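Local coordinates for protein metallocarboxypeptidase (Trypanosoma cruzi, PDB 3DWC) that probably releases single amino acids, other than proline, from the C-termini of peptides as a metal-dependent carboxypeptidase of the M32 family, at residues R365-R370 against N387-S392; P60-L65 against R89-E94; R321-F326 against P330-S335. All blocks are in the same frame, centred on the assembly; numbering follows the deposited sequence.

The three contacts are separate packing points in a largely helical M32 chain, and none touches another. Contact 1 and contact 2 have centres about 37 Å apart, with about 15 Å between nearest atoms. Contact 3 lies about 39 Å from contact 1, centre to centre, and about 55 Å from contact 2, with which it flanks the chain's centre on opposite sides. All three lie away from the cobalt held by His267, His271 and Glu298. By sequence contact 3 comes closest to that site, since its helix 312-326 directly follows helix 294-309, which supplies Glu298. Each contact joins elements that are neighbours along the chain.

Contact 1 of 3, residues R365-R370 against N387-S392; sequences RYEIER and NEKMKS
Glu367 OE2 is gripped by two donors from one helix: Lys389 NZ meets it in a 2.7 Å salt bridge, and the hydroxyl of Tyr393, one turn further along the lysine's helix, hydrogen-bonds to the same oxygen. The bond ties together helices 358-374 and 382-394, successive members of the mostly helical M32 fold. Lys389 NZ approaches OE2 on its anti side, 33° out of the carboxylate plane, and the other oxygen, OE1, is taken by a salt bridge to Arg179. This buried carboxylate is met by Lys389, Tyr393 and Arg179, which would probably favour its charged form. A lysine suits the partner position because its long methylene chain can span the gap before the charge begins. It runs extended until a bend at chi4 (-54°) turns the ammonium toward Glu367 OE2, with NZ also 3.6 Å from Glu367 CB. Arg370 also carries a positive charge nearby, but is paired with Asp172. Below the charged end the contact is apolar: Ile368 and the lysine chain run alongside in opposite senses, the aliphatic isoleucine matching the lysine methylenes, with Ile368 CG1 resting 4.1 Å from Lys389 CD.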
loop_
_atom_site.group_PDB
_atom_site.type_symbol
_atom_site.label_atom_id
_atom_site.label_comp_id
_atom_site.label_asym_id
_atom_site.label_seq_id
_atom_site.Cartn_x
_atom_site.Cartn_y
_atom_site.Cartn_z
ATOM N N ARG B 365 33.371 -13.464 0.374
ATOM C CA ARG B 365 32.995 -12.094 0.679
ATOM C C ARG B 365 33.298 -11.805 2.129
ATOM O O ARG B 365 33.734 -10.707 2.459
ATOM C CB ARG B 365 31.556 -11.818 0.346
ATOM C CG ARG B 365 31.256 -11.897 -1.128
ATOM C CD ARG B 365 29.755 -12.110 -1.381
ATOM N NE ARG B 365 29.375 -11.845 -2.777
ATOM C CZ ARG B 365 29.776 -12.607 -3.791
ATOM N NH1 ARG B 365 29.427 -12.320 -5.029
ATOM N NH2 ARG B 365 30.560 -13.643 -3.569
ATOM N N TYR B 366 33.103 -12.794 2.997
ATOM C CA TYR B 366 33.435 -12.628 4.404
ATOM C C TYR B 366 34.932 -12.182 4.533
ATOM O O TYR B 366 35.256 -11.144 5.132
ATOM C CB TYR B 366 33.115 -13.915 5.198
ATOM C CG TYR B 366 33.733 -13.896 6.562
ATOM C CD1 TYR B 366 34.763 -14.748 6.892
ATOM C CD2 TYR B 366 33.331 -12.948 7.513
ATOM C CE1 TYR B 366 35.355 -14.705 8.165
ATOM C CE2 TYR B 366 33.901 -12.905 8.764
ATOM C CZ TYR B 366 34.912 -13.776 9.077
ATOM O OH TYR B 366 35.475 -13.691 10.300
ATOM N N GLU B 367 35.805 -12.943 3.888
ATOM C CA GLU B 367 37.231 -12.789 4.023
ATOM C C GLU B 367 37.719 -11.419 3.558
ATOM O O GLU B 367 38.474 -10.748 4.255
ATOM C CB GLU B 367 37.932 -13.940 3.284
ATOM C CG GLU B 367 37.702 -15.241 4.022
ATOM C CD GLU B 367 38.049 -16.502 3.263
ATOM O OE1 GLU B 367 37.820 -17.592 3.854
ATOM O OE2 GLU B 367 38.539 -16.433 2.115
ATOM N N ILE B 368 37.222 -10.990 2.414
ATOM C CA ILE B 368 37.518 -9.683 1.895
ATOM C C ILE B 368 37.013 -8.566 2.816
ATOM O O ILE B 368 37.794 -7.666 3.169
ATOM C CB ILE B 368 36.956 -9.529 0.481
ATOM C CG1 ILE B 368 37.702 -10.486 -0.453
ATOM C CG2 ILE B 368 37.098 -8.073 0.004
ATOM C CD1 ILE B 368 36.943 -10.871 -1.673
ATOM N N GLU B 369 35.749 -8.637 3.235
ATOM C CA GLU B 369 35.183 -7.651 4.165
ATOM C C GLU B 369 36.001 -7.516 5.439
ATOM O O GLU B 369 36.354 -6.414 5.872
ATOM C CB GLU B 369 33.731 -8.022 4.520
ATOM C CG GLU B 369 32.746 -7.709 3.420
ATOM C CD GLU B 369 31.315 -7.751 3.882
ATOM O OE1 GLU B 369 31.045 -8.184 5.033
ATOM O OE2 GLU B 369 30.450 -7.373 3.070
ATOM N N ARG B 370 36.282 -8.660 6.039
ATOM C CA ARG B 370 37.144 -8.746 7.214
ATOM C C ARG B 370 38.528 -8.114 6.973
ATOM O O ARG B 370 39.030 -7.345 7.810
ATOM C CB ARG B 370 37.276 -10.216 7.643
ATOM C CG ARG B 370 38.056 -10.450 8.937
ATOM C CD ARG B 370 38.531 -11.899 9.022
ATOM N NE ARG B 370 39.332 -12.308 7.856
ATOM C CZ ARG B 370 39.665 -13.567 7.547
ATOM N NH1 ARG B 370 39.286 -14.591 8.311
ATOM N NH2 ARG B 370 40.396 -13.809 6.466
ATOM N N ASN B 387 39.642 -12.535 -7.521
ATOM C CA ASN B 387 40.098 -13.525 -8.492
ATOM C C ASN B 387 40.861 -14.695 -7.850
ATOM O O ASN B 387 40.672 -15.859 -8.229
ATOM C CB ASN B 387 40.968 -12.850 -9.547
ATOM C CG ASN B 387 41.544 -13.841 -10.540
ATOM O OD1 ASN B 387 40.814 -14.472 -11.299
ATOM N ND2 ASN B 387 42.859 -14.003 -10.516
ATOM N N GLU B 388 41.750 -14.380 -6.911
ATOM C CA GLU B 388 42.509 -15.408 -6.188
ATOM C C GLU B 388 41.585 -16.404 -5.504
ATOM O O GLU B 388 41.753 -17.621 -5.598
ATOM C CB GLU B 388 43.391 -14.769 -5.113
ATOM C CG GLU B 388 44.648 -14.088 -5.636
ATOM C CD GLU B 388 45.470 -13.442 -4.519
ATOM O OE1 GLU B 388 46.678 -13.151 -4.741
ATOM O OE2 GLU B 388 44.907 -13.225 -3.419
ATOM N N LYS B 389 40.628 -15.852 -4.769
ATOM C CA LYS B 389 39.678 -16.635 -4.010
ATOM C C LYS B 389 38.758 -17.419 -4.930
ATOM O O LYS B 389 38.452 -18.570 -4.646
ATOM C CB LYS B 389 38.913 -15.730 -3.042
ATOM C CG LYS B 389 39.809 -15.290 -1.854
ATOM C CD LYS B 389 39.210 -14.217 -0.955
ATOM C CE LYS B 389 40.137 -13.872 0.222
ATOM N NZ LYS B 389 40.548 -15.066 1.050
ATOM N N MET B 390 38.368 -16.812 -6.051
ATOM C CA MET B 390 37.445 -17.453 -7.006
ATOM C C MET B 390 38.077 -18.682 -7.658
ATOM O O MET B 390 37.440 -19.740 -7.751
ATOM C CB MET B 390 36.973 -16.449 -8.084
ATOM C CG MET B 390 35.841 -15.520 -7.645
ATOM S SD MET B 390 34.258 -16.344 -7.206
ATOM C CE MET B 390 33.818 -17.166 -8.760
ATOM N N LYS B 391 39.325 -18.543 -8.098
ATOM C CA LYS B 391 40.098 -19.666 -8.628
ATOM C C LYS B 391 40.285 -20.724 -7.564
ATOM O O LYS B 391 40.180 -21.906 -7.828
ATOM C CB LYS B 391 41.494 -19.217 -9.099
ATOM C CG LYS B 391 41.511 -18.327 -10.342
ATOM C CD LYS B 391 42.786 -17.469 -10.448
ATOM C CE LYS B 391 44.043 -18.289 -10.742
ATOM N NZ LYS B 391 45.303 -17.459 -10.892
ATOM N N SER B 392 40.576 -20.287 -6.349
ATOM C CA SER B 392 40.924 -21.218 -5.289
ATOM C C SER B 392 39.734 -22.039 -4.801
ATOM O O SER B 392 39.842 -23.254 -4.577
ATOM C CB SER B 392 41.519 -20.448 -4.120
ATOM O OG SER B 392 41.987 -21.354 -3.159
#

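Contact 2 of 3, residues P60-L65 against R89-E94; sequences PKIRAL and RAWELE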
loop_
_atom_site.group_PDB
_atom_site.type_symbol
_atom_site.label_atom_id
_atom_site.label_comp_id
_atom_site.label_asym_id
_atom_site.label_seq_id
_atom_site.Cartn_x
_atom_site.Cartn_y
_atom_site.Cartn_z
ATOM N N PRO B 60 16.033 12.608 24.280
ATOM C CA PRO B 60 16.682 12.409 25.568
ATOM C C PRO B 60 15.922 11.502 26.535
ATOM O O PRO B 60 16.543 10.645 27.160
ATOM C CB PRO B 60 16.805 13.829 26.102
ATOM C CG PRO B 60 17.021 14.639 24.850
ATOM C CD PRO B 60 16.089 14.022 23.862
ATOM N N LYS B 61 14.599 11.622 26.599
ATOM C CA LYS B 61 13.818 10.877 27.593
ATOM C C LYS B 61 13.934 9.352 27.491
ATOM O O LYS B 61 13.810 8.663 28.503
ATOM C CB LYS B 61 12.342 11.298 27.583
ATOM C CG LYS B 61 11.478 10.607 26.537
ATOM C CD LYS B 61 9.996 11.063 26.589
ATOM C CE LYS B 61 9.124 10.217 25.637
ATOM N NZ LYS B 61 7.641 10.319 25.851
ATOM N N ILE B 62 14.164 8.816 26.286
ATOM C CA ILE B 62 14.201 7.364 26.108
ATOM C C ILE B 62 15.355 6.774 26.887
ATOM O O ILE B 62 15.173 5.805 27.627
ATOM C CB ILE B 62 14.327 6.926 24.604
ATOM C CG1 ILE B 62 13.229 7.562 23.761
ATOM C CG2 ILE B 62 14.215 5.433 24.467
ATOM C CD1 ILE B 62 11.834 7.344 24.316
ATOM N N ARG B 63 16.543 7.339 26.703
ATOM C CA ARG B 63 17.730 6.910 27.441
ATOM C C ARG B 63 17.523 6.952 28.955
ATOM O O ARG B 63 17.849 5.999 29.663
ATOM C CB ARG B 63 18.911 7.795 27.072
ATOM C CG ARG B 63 20.242 7.398 27.702
ATOM C CD ARG B 63 21.204 8.557 27.611
ATOM N NE ARG B 63 22.444 8.276 28.322
ATOM C CZ ARG B 63 23.588 7.903 27.750
ATOM N NH1 ARG B 63 23.684 7.750 26.428
ATOM N NH2 ARG B 63 24.661 7.689 28.522
ATOM N N ALA B 64 16.986 8.060 29.441
ATOM C CA ALA B 64 16.645 8.214 30.855
ATOM C C ALA B 64 15.625 7.149 31.279
ATOM O O ALA B 64 15.724 6.577 32.373
ATOM C CB ALA B 64 16.110 9.619 31.116
ATOM N N LEU B 65 14.665 6.851 30.402
ATOM C CA LEU B 65 13.671 5.827 30.714
ATOM C C LEU B 65 14.336 4.439 30.818
ATOM O O LEU B 65 14.108 3.692 31.761
ATOM C CB LEU B 65 12.525 5.826 29.692
ATOM C CG LEU B 65 11.416 6.872 29.838
ATOM C CD1 LEU B 65 10.468 6.785 28.661
ATOM C CD2 LEU B 65 10.652 6.721 31.145
ATOM N N ARG B 89 18.890 -2.378 22.816
ATOM C CA ARG B 89 19.514 -2.700 21.544
ATOM C C ARG B 89 18.983 -1.835 20.379
ATOM O O ARG B 89 19.782 -1.294 19.620
ATOM C CB ARG B 89 19.313 -4.178 21.218
ATOM C CG ARG B 89 19.784 -4.523 19.835
ATOM C CD ARG B 89 19.677 -6.007 19.521
ATOM N NE ARG B 89 19.914 -6.217 18.079
ATOM C CZ ARG B 89 21.117 -6.122 17.480
ATOM N NH1 ARG B 89 22.226 -5.808 18.163
ATOM N NH2 ARG B 89 21.203 -6.318 16.185
ATOM N N ALA B 90 17.653 -1.749 20.223
ATOM C CA ALA B 90 17.062 -0.889 19.182
ATOM C C ALA B 90 17.470 0.565 19.404
ATOM O O ALA B 90 17.764 1.249 18.458
ATOM C CB ALA B 90 15.531 -0.994 19.145
ATOM N N TRP B 91 17.506 1.014 20.656
ATOM C CA TRP B 91 17.888 2.390 20.972
ATOM C C TRP B 91 19.366 2.651 20.626
ATOM O O TRP B 91 19.716 3.663 20.023
ATOM C CB TRP B 91 17.588 2.681 22.452
ATOM C CG TRP B 91 18.031 4.029 22.888
ATOM C CD1 TRP B 91 17.304 5.184 22.867
ATOM C CD2 TRP B 91 19.312 4.371 23.417
ATOM N NE1 TRP B 91 18.068 6.227 23.341
ATOM C CE2 TRP B 91 19.302 5.742 23.687
ATOM C CE3 TRP B 91 20.471 3.634 23.695
ATOM C CZ2 TRP B 91 20.401 6.391 24.215
ATOM C CZ3 TRP B 91 21.554 4.279 24.201
ATOM C CH2 TRP B 91 21.516 5.641 24.460
ATOM N N GLU B 92 20.238 1.723 20.995
ATOM C CA GLU B 92 21.660 1.853 20.664
ATOM C C GLU B 92 21.900 1.857 19.156
ATOM O O GLU B 92 22.743 2.571 18.654
ATOM C CB GLU B 92 22.470 0.746 21.345
ATOM C CG GLU B 92 22.658 0.987 22.831
ATOM C CD GLU B 92 23.381 -0.132 23.549
ATOM O OE1 GLU B 92 23.445 -0.089 24.796
ATOM O OE2 GLU B 92 23.883 -1.055 22.879
ATOM N N LEU B 93 21.131 1.069 18.427
ATOM C CA LEU B 93 21.303 0.989 16.988
ATOM C C LEU B 93 21.009 2.319 16.290
ATOM O O LEU B 93 21.582 2.587 15.236
ATOM C CB LEU B 93 20.434 -0.124 16.403
ATOM C CG LEU B 93 20.924 -1.572 16.559
ATOM C CD1 LEU B 93 19.801 -2.620 16.288
ATOM C CD2 LEU B 93 22.126 -1.814 15.658
ATOM N N GLU B 94 20.094 3.124 16.836
ATOM C CA GLU B 94 19.778 4.441 16.243
ATOM C C GLU B 94 20.550 5.587 16.861
ATOM O O GLU B 94 20.713 6.646 16.246
ATOM C CB GLU B 94 18.282 4.770 16.348
ATOM C CG GLU B 94 17.461 4.393 15.094
ATOM C CD GLU B 94 17.846 5.167 13.825
ATOM O OE1 GLU B 94 18.001 4.505 12.788
ATOM O OE2 GLU B 94 17.981 6.405 13.837
HETATM O O HOH W 1 17.922 9.074 24.014
#
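Trp91 reaches helix 60-71 because its CG stands opposite the backbone N (chi1 176°) while chi2, at 91°, sets the indole plane roughly perpendicular to the CA-CB-CG plane. Ile62 and Arg63 meet it there. The two segments run roughly antiparallel on helices 60-71 and 78-95, which follow each other in the chain as a helical hairpin, and a single large aromatic bridges the gap between them. The two residues of helix 60-71 divide the indole. Ile62 takes the pyrrole end: its CG2 branch lies 3.5 Å from Trp91 CD1, and the two side chains pass in opposite directions. A branched aliphatic residue fits here, since Ile62 also packs on Leu9 of helix 3-32 and so serves two helical neighbours. Arg63 takes the benzene end. Its CB lies 3.5 Å from Trp91 CZ2, and with CG opposite the backbone N the extended chain carries CG past the same atom at 3.6 Å. The methylenes supply the apolar contact; the guanidinium, on an exposed residue, still brings NH1 to 3.6 Å from Trp91 CH2, and NE has a long, weak ion pair with Glu67. It is tilted steeply to the indole, the planes 69° apart, so the two groups do not stack. The indole N-H still needs an acceptor, and a water lying in the ring plane at its edge accepts from Trp91 NE1 at 2.9 Å. That same water also receives a weak bond from the backbone N of Arg63, 3.5 Å away.

Contact 3 of 3, residues R321-F326 against P330-S335; sequences RLVEYF and PAFTSS
Phe332 leaves its backbone with CG beside the N and opposite the carbonyl carbon (chi1 -67°), a setting that carries its ring onto the last turns of helix 312-326. CB touches first, lying 3.8 Å from Val323 CG2, on a partly exposed residue. Beyond it the ring settles on Leu322, whose CB sits over the centre of one face, 3.7 Å from the ring centroid and only 5° off the normal, a well-formed CH-pi contact. The leucine branch spreads further along the ring: its CD1 meets Phe332 CD1 at 3.8 Å and continues to CE1. On the other flank of the ring CE2 comes within 3.5 Å of Leu322 O, a carbonyl that already accepts the helical bond from Phe326 N. A flat phenyl suits this place, being thin enough to lie against the helix backbone and broad enough to meet both Leu322 and Phe326 with its ring.

Phe332 lies in the short link between helices 312-326 and 334-341, at the centre of an inverse gamma turn closed by a weak bond from Thr333 N to Ala331 O (3.1 Å). The following residue, Thr333, is the N-cap of helix 334-341: its OG1 accepts from Asn336 N, a role for which a short hydroxyl side chain is well fitted. Phe258, from a loop, touches both Leu322 and Phe332, extending this apolar cluster.

Towards the tip Phe332 meets Phe326. Phe326 CB approaches the edge of the Phe332 ring near its plane, 4.0 Å from CE2, and the two side chains cross at about a right angle. Phe332 CZ ends 4.2 Å from Phe326 CD2.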
loop_
_atom_site.group_PDB
_atom_site.type_symbol
_atom_site.label_atom_id
_atom_site.label_comp_id
_atom_site.label_asym_id
_atom_site.label_seq_id
_atom_site.Cartn_x
_atom_site.Cartn_y
_atom_site.Cartn_z
ATOM N N ARG B 321 2.675 -33.113 -9.303
ATOM C CA ARG B 321 2.102 -31.776 -9.398
ATOM C C ARG B 321 2.560 -31.063 -10.643
ATOM O O ARG B 321 1.808 -30.259 -11.216
ATOM C CB ARG B 321 2.463 -30.906 -8.217
ATOM C CG ARG B 321 2.151 -31.536 -6.876
ATOM C CD ARG B 321 0.688 -31.666 -6.606
ATOM N NE ARG B 321 0.531 -32.719 -5.624
ATOM C CZ ARG B 321 0.406 -34.011 -5.903
ATOM N NH1 ARG B 321 0.286 -34.449 -7.167
ATOM N NH2 ARG B 321 0.322 -34.875 -4.894
ATOM N N LEU B 322 3.772 -31.339 -11.103
ATOM C CA LEU B 322 4.226 -30.696 -12.337
ATOM C C LEU B 322 3.436 -31.269 -13.497
ATOM O O LEU B 322 3.109 -30.545 -14.422
ATOM C CB LEU B 322 5.727 -30.845 -12.577
ATOM C CG LEU B 322 6.667 -30.213 -11.543
ATOM C CD1 LEU B 322 8.131 -30.647 -11.812
ATOM C CD2 LEU B 322 6.524 -28.724 -11.509
ATOM N N VAL B 323 3.117 -32.553 -13.461
ATOM C CA VAL B 323 2.273 -33.154 -14.528
ATOM C C VAL B 323 0.848 -32.539 -14.517
ATOM O O VAL B 323 0.325 -32.096 -15.530
ATOM C CB VAL B 323 2.225 -34.692 -14.400
ATOM C CG1 VAL B 323 1.169 -35.305 -15.385
ATOM C CG2 VAL B 323 3.601 -35.251 -14.628
ATOM N N GLU B 324 0.282 -32.437 -13.325
ATOM C CA GLU B 324 -1.046 -31.888 -13.116
ATOM C C GLU B 324 -1.227 -30.415 -13.551
ATOM O O GLU B 324 -2.252 -30.068 -14.165
ATOM C CB GLU B 324 -1.355 -32.029 -11.639
ATOM C CG GLU B 324 -2.692 -31.469 -11.243
ATOM C CD GLU B 324 -2.887 -31.476 -9.732
ATOM O OE1 GLU B 324 -1.999 -32.031 -9.013
ATOM O OE2 GLU B 324 -3.932 -30.910 -9.289
ATOM N N TYR B 325 -0.243 -29.569 -13.225
ATOM C CA TYR B 325 -0.310 -28.127 -13.497
ATOM C C TYR B 325 0.180 -27.760 -14.886
ATOM O O TYR B 325 -0.296 -26.798 -15.466
ATOM C CB TYR B 325 0.471 -27.331 -12.435
ATOM C CG TYR B 325 -0.348 -27.092 -11.199
ATOM C CD1 TYR B 325 -1.059 -25.905 -10.996
ATOM C CD2 TYR B 325 -0.499 -28.089 -10.280
ATOM C CE1 TYR B 325 -1.826 -25.729 -9.832
ATOM C CE2 TYR B 325 -1.265 -27.922 -9.146
ATOM C CZ TYR B 325 -1.916 -26.763 -8.921
ATOM O OH TYR B 325 -2.686 -26.728 -7.781
ATOM N N PHE B 326 1.149 -28.503 -15.432
ATOM C CA PHE B 326 1.728 -28.124 -16.745
ATOM C C PHE B 326 1.461 -29.134 -17.823
ATOM O O PHE B 326 1.622 -28.816 -19.001
ATOM C CB PHE B 326 3.256 -27.916 -16.651
ATOM C CG PHE B 326 3.664 -26.833 -15.682
ATOM C CD1 PHE B 326 3.155 -25.545 -15.776
ATOM C CD2 PHE B 326 4.555 -27.091 -14.701
ATOM C CE1 PHE B 326 3.533 -24.578 -14.855
ATOM C CE2 PHE B 326 4.924 -26.110 -13.807
ATOM C CZ PHE B 326 4.416 -24.889 -13.884
ATOM N N PRO B 330 8.518 -35.978 -20.364
ATOM C CA PRO B 330 9.537 -36.898 -19.856
ATOM C C PRO B 330 10.368 -36.378 -18.680
ATOM O O PRO B 330 10.663 -37.133 -17.771
ATOM C CB PRO B 330 10.409 -37.142 -21.095
ATOM C CG PRO B 330 9.472 -36.988 -22.220
ATOM C CD PRO B 330 8.628 -35.832 -21.832
ATOM N N ALA B 331 10.683 -35.088 -18.674
ATOM C CA ALA B 331 11.419 -34.457 -17.573
ATOM C C ALA B 331 10.748 -34.611 -16.215
ATOM O O ALA B 331 11.437 -34.529 -15.196
ATOM C CB ALA B 331 11.630 -32.940 -17.865
ATOM N N PHE B 332 9.417 -34.795 -16.199
ATOM C CA PHE B 332 8.619 -34.752 -14.953
ATOM C C PHE B 332 8.492 -36.094 -14.222
ATOM O O PHE B 332 7.387 -36.665 -14.077
ATOM C CB PHE B 332 7.217 -34.205 -15.207
ATOM C CG PHE B 332 7.157 -32.749 -15.613
ATOM C CD1 PHE B 332 8.239 -31.870 -15.448
ATOM C CD2 PHE B 332 5.978 -32.246 -16.135
ATOM C CE1 PHE B 332 8.148 -30.569 -15.809
ATOM C CE2 PHE B 332 5.881 -30.900 -16.510
ATOM C CZ PHE B 332 6.988 -30.057 -16.342
ATOM N N THR B 333 9.633 -36.609 -13.787
ATOM C CA THR B 333 9.681 -37.820 -12.969
ATOM C C THR B 333 10.451 -37.397 -11.730
ATOM O O THR B 333 11.206 -36.454 -11.791
ATOM C CB THR B 333 10.444 -38.937 -13.635
ATOM O OG1 THR B 333 11.827 -38.576 -13.710
ATOM C CG2 THR B 333 9.874 -39.295 -15.040
ATOM N N SER B 334 10.289 -38.075 -10.613
ATOM C CA SER B 334 10.976 -37.632 -9.400
ATOM C C SER B 334 12.483 -37.801 -9.462
ATOM O O SER B 334 13.228 -37.010 -8.892
ATOM C CB SER B 334 10.426 -38.339 -8.162
ATOM O OG SER B 334 10.634 -39.724 -8.247
ATOM N N SER B 335 12.935 -38.870 -10.103
ATOM C CA SER B 335 14.367 -39.067 -10.275
ATOM C C SER B 335 14.996 -37.980 -11.173
ATOM O O SER B 335 16.063 -37.426 -10.868
ATOM C CB SER B 335 14.629 -40.465 -10.876
ATOM O OG SER B 335 15.931 -40.523 -11.473
#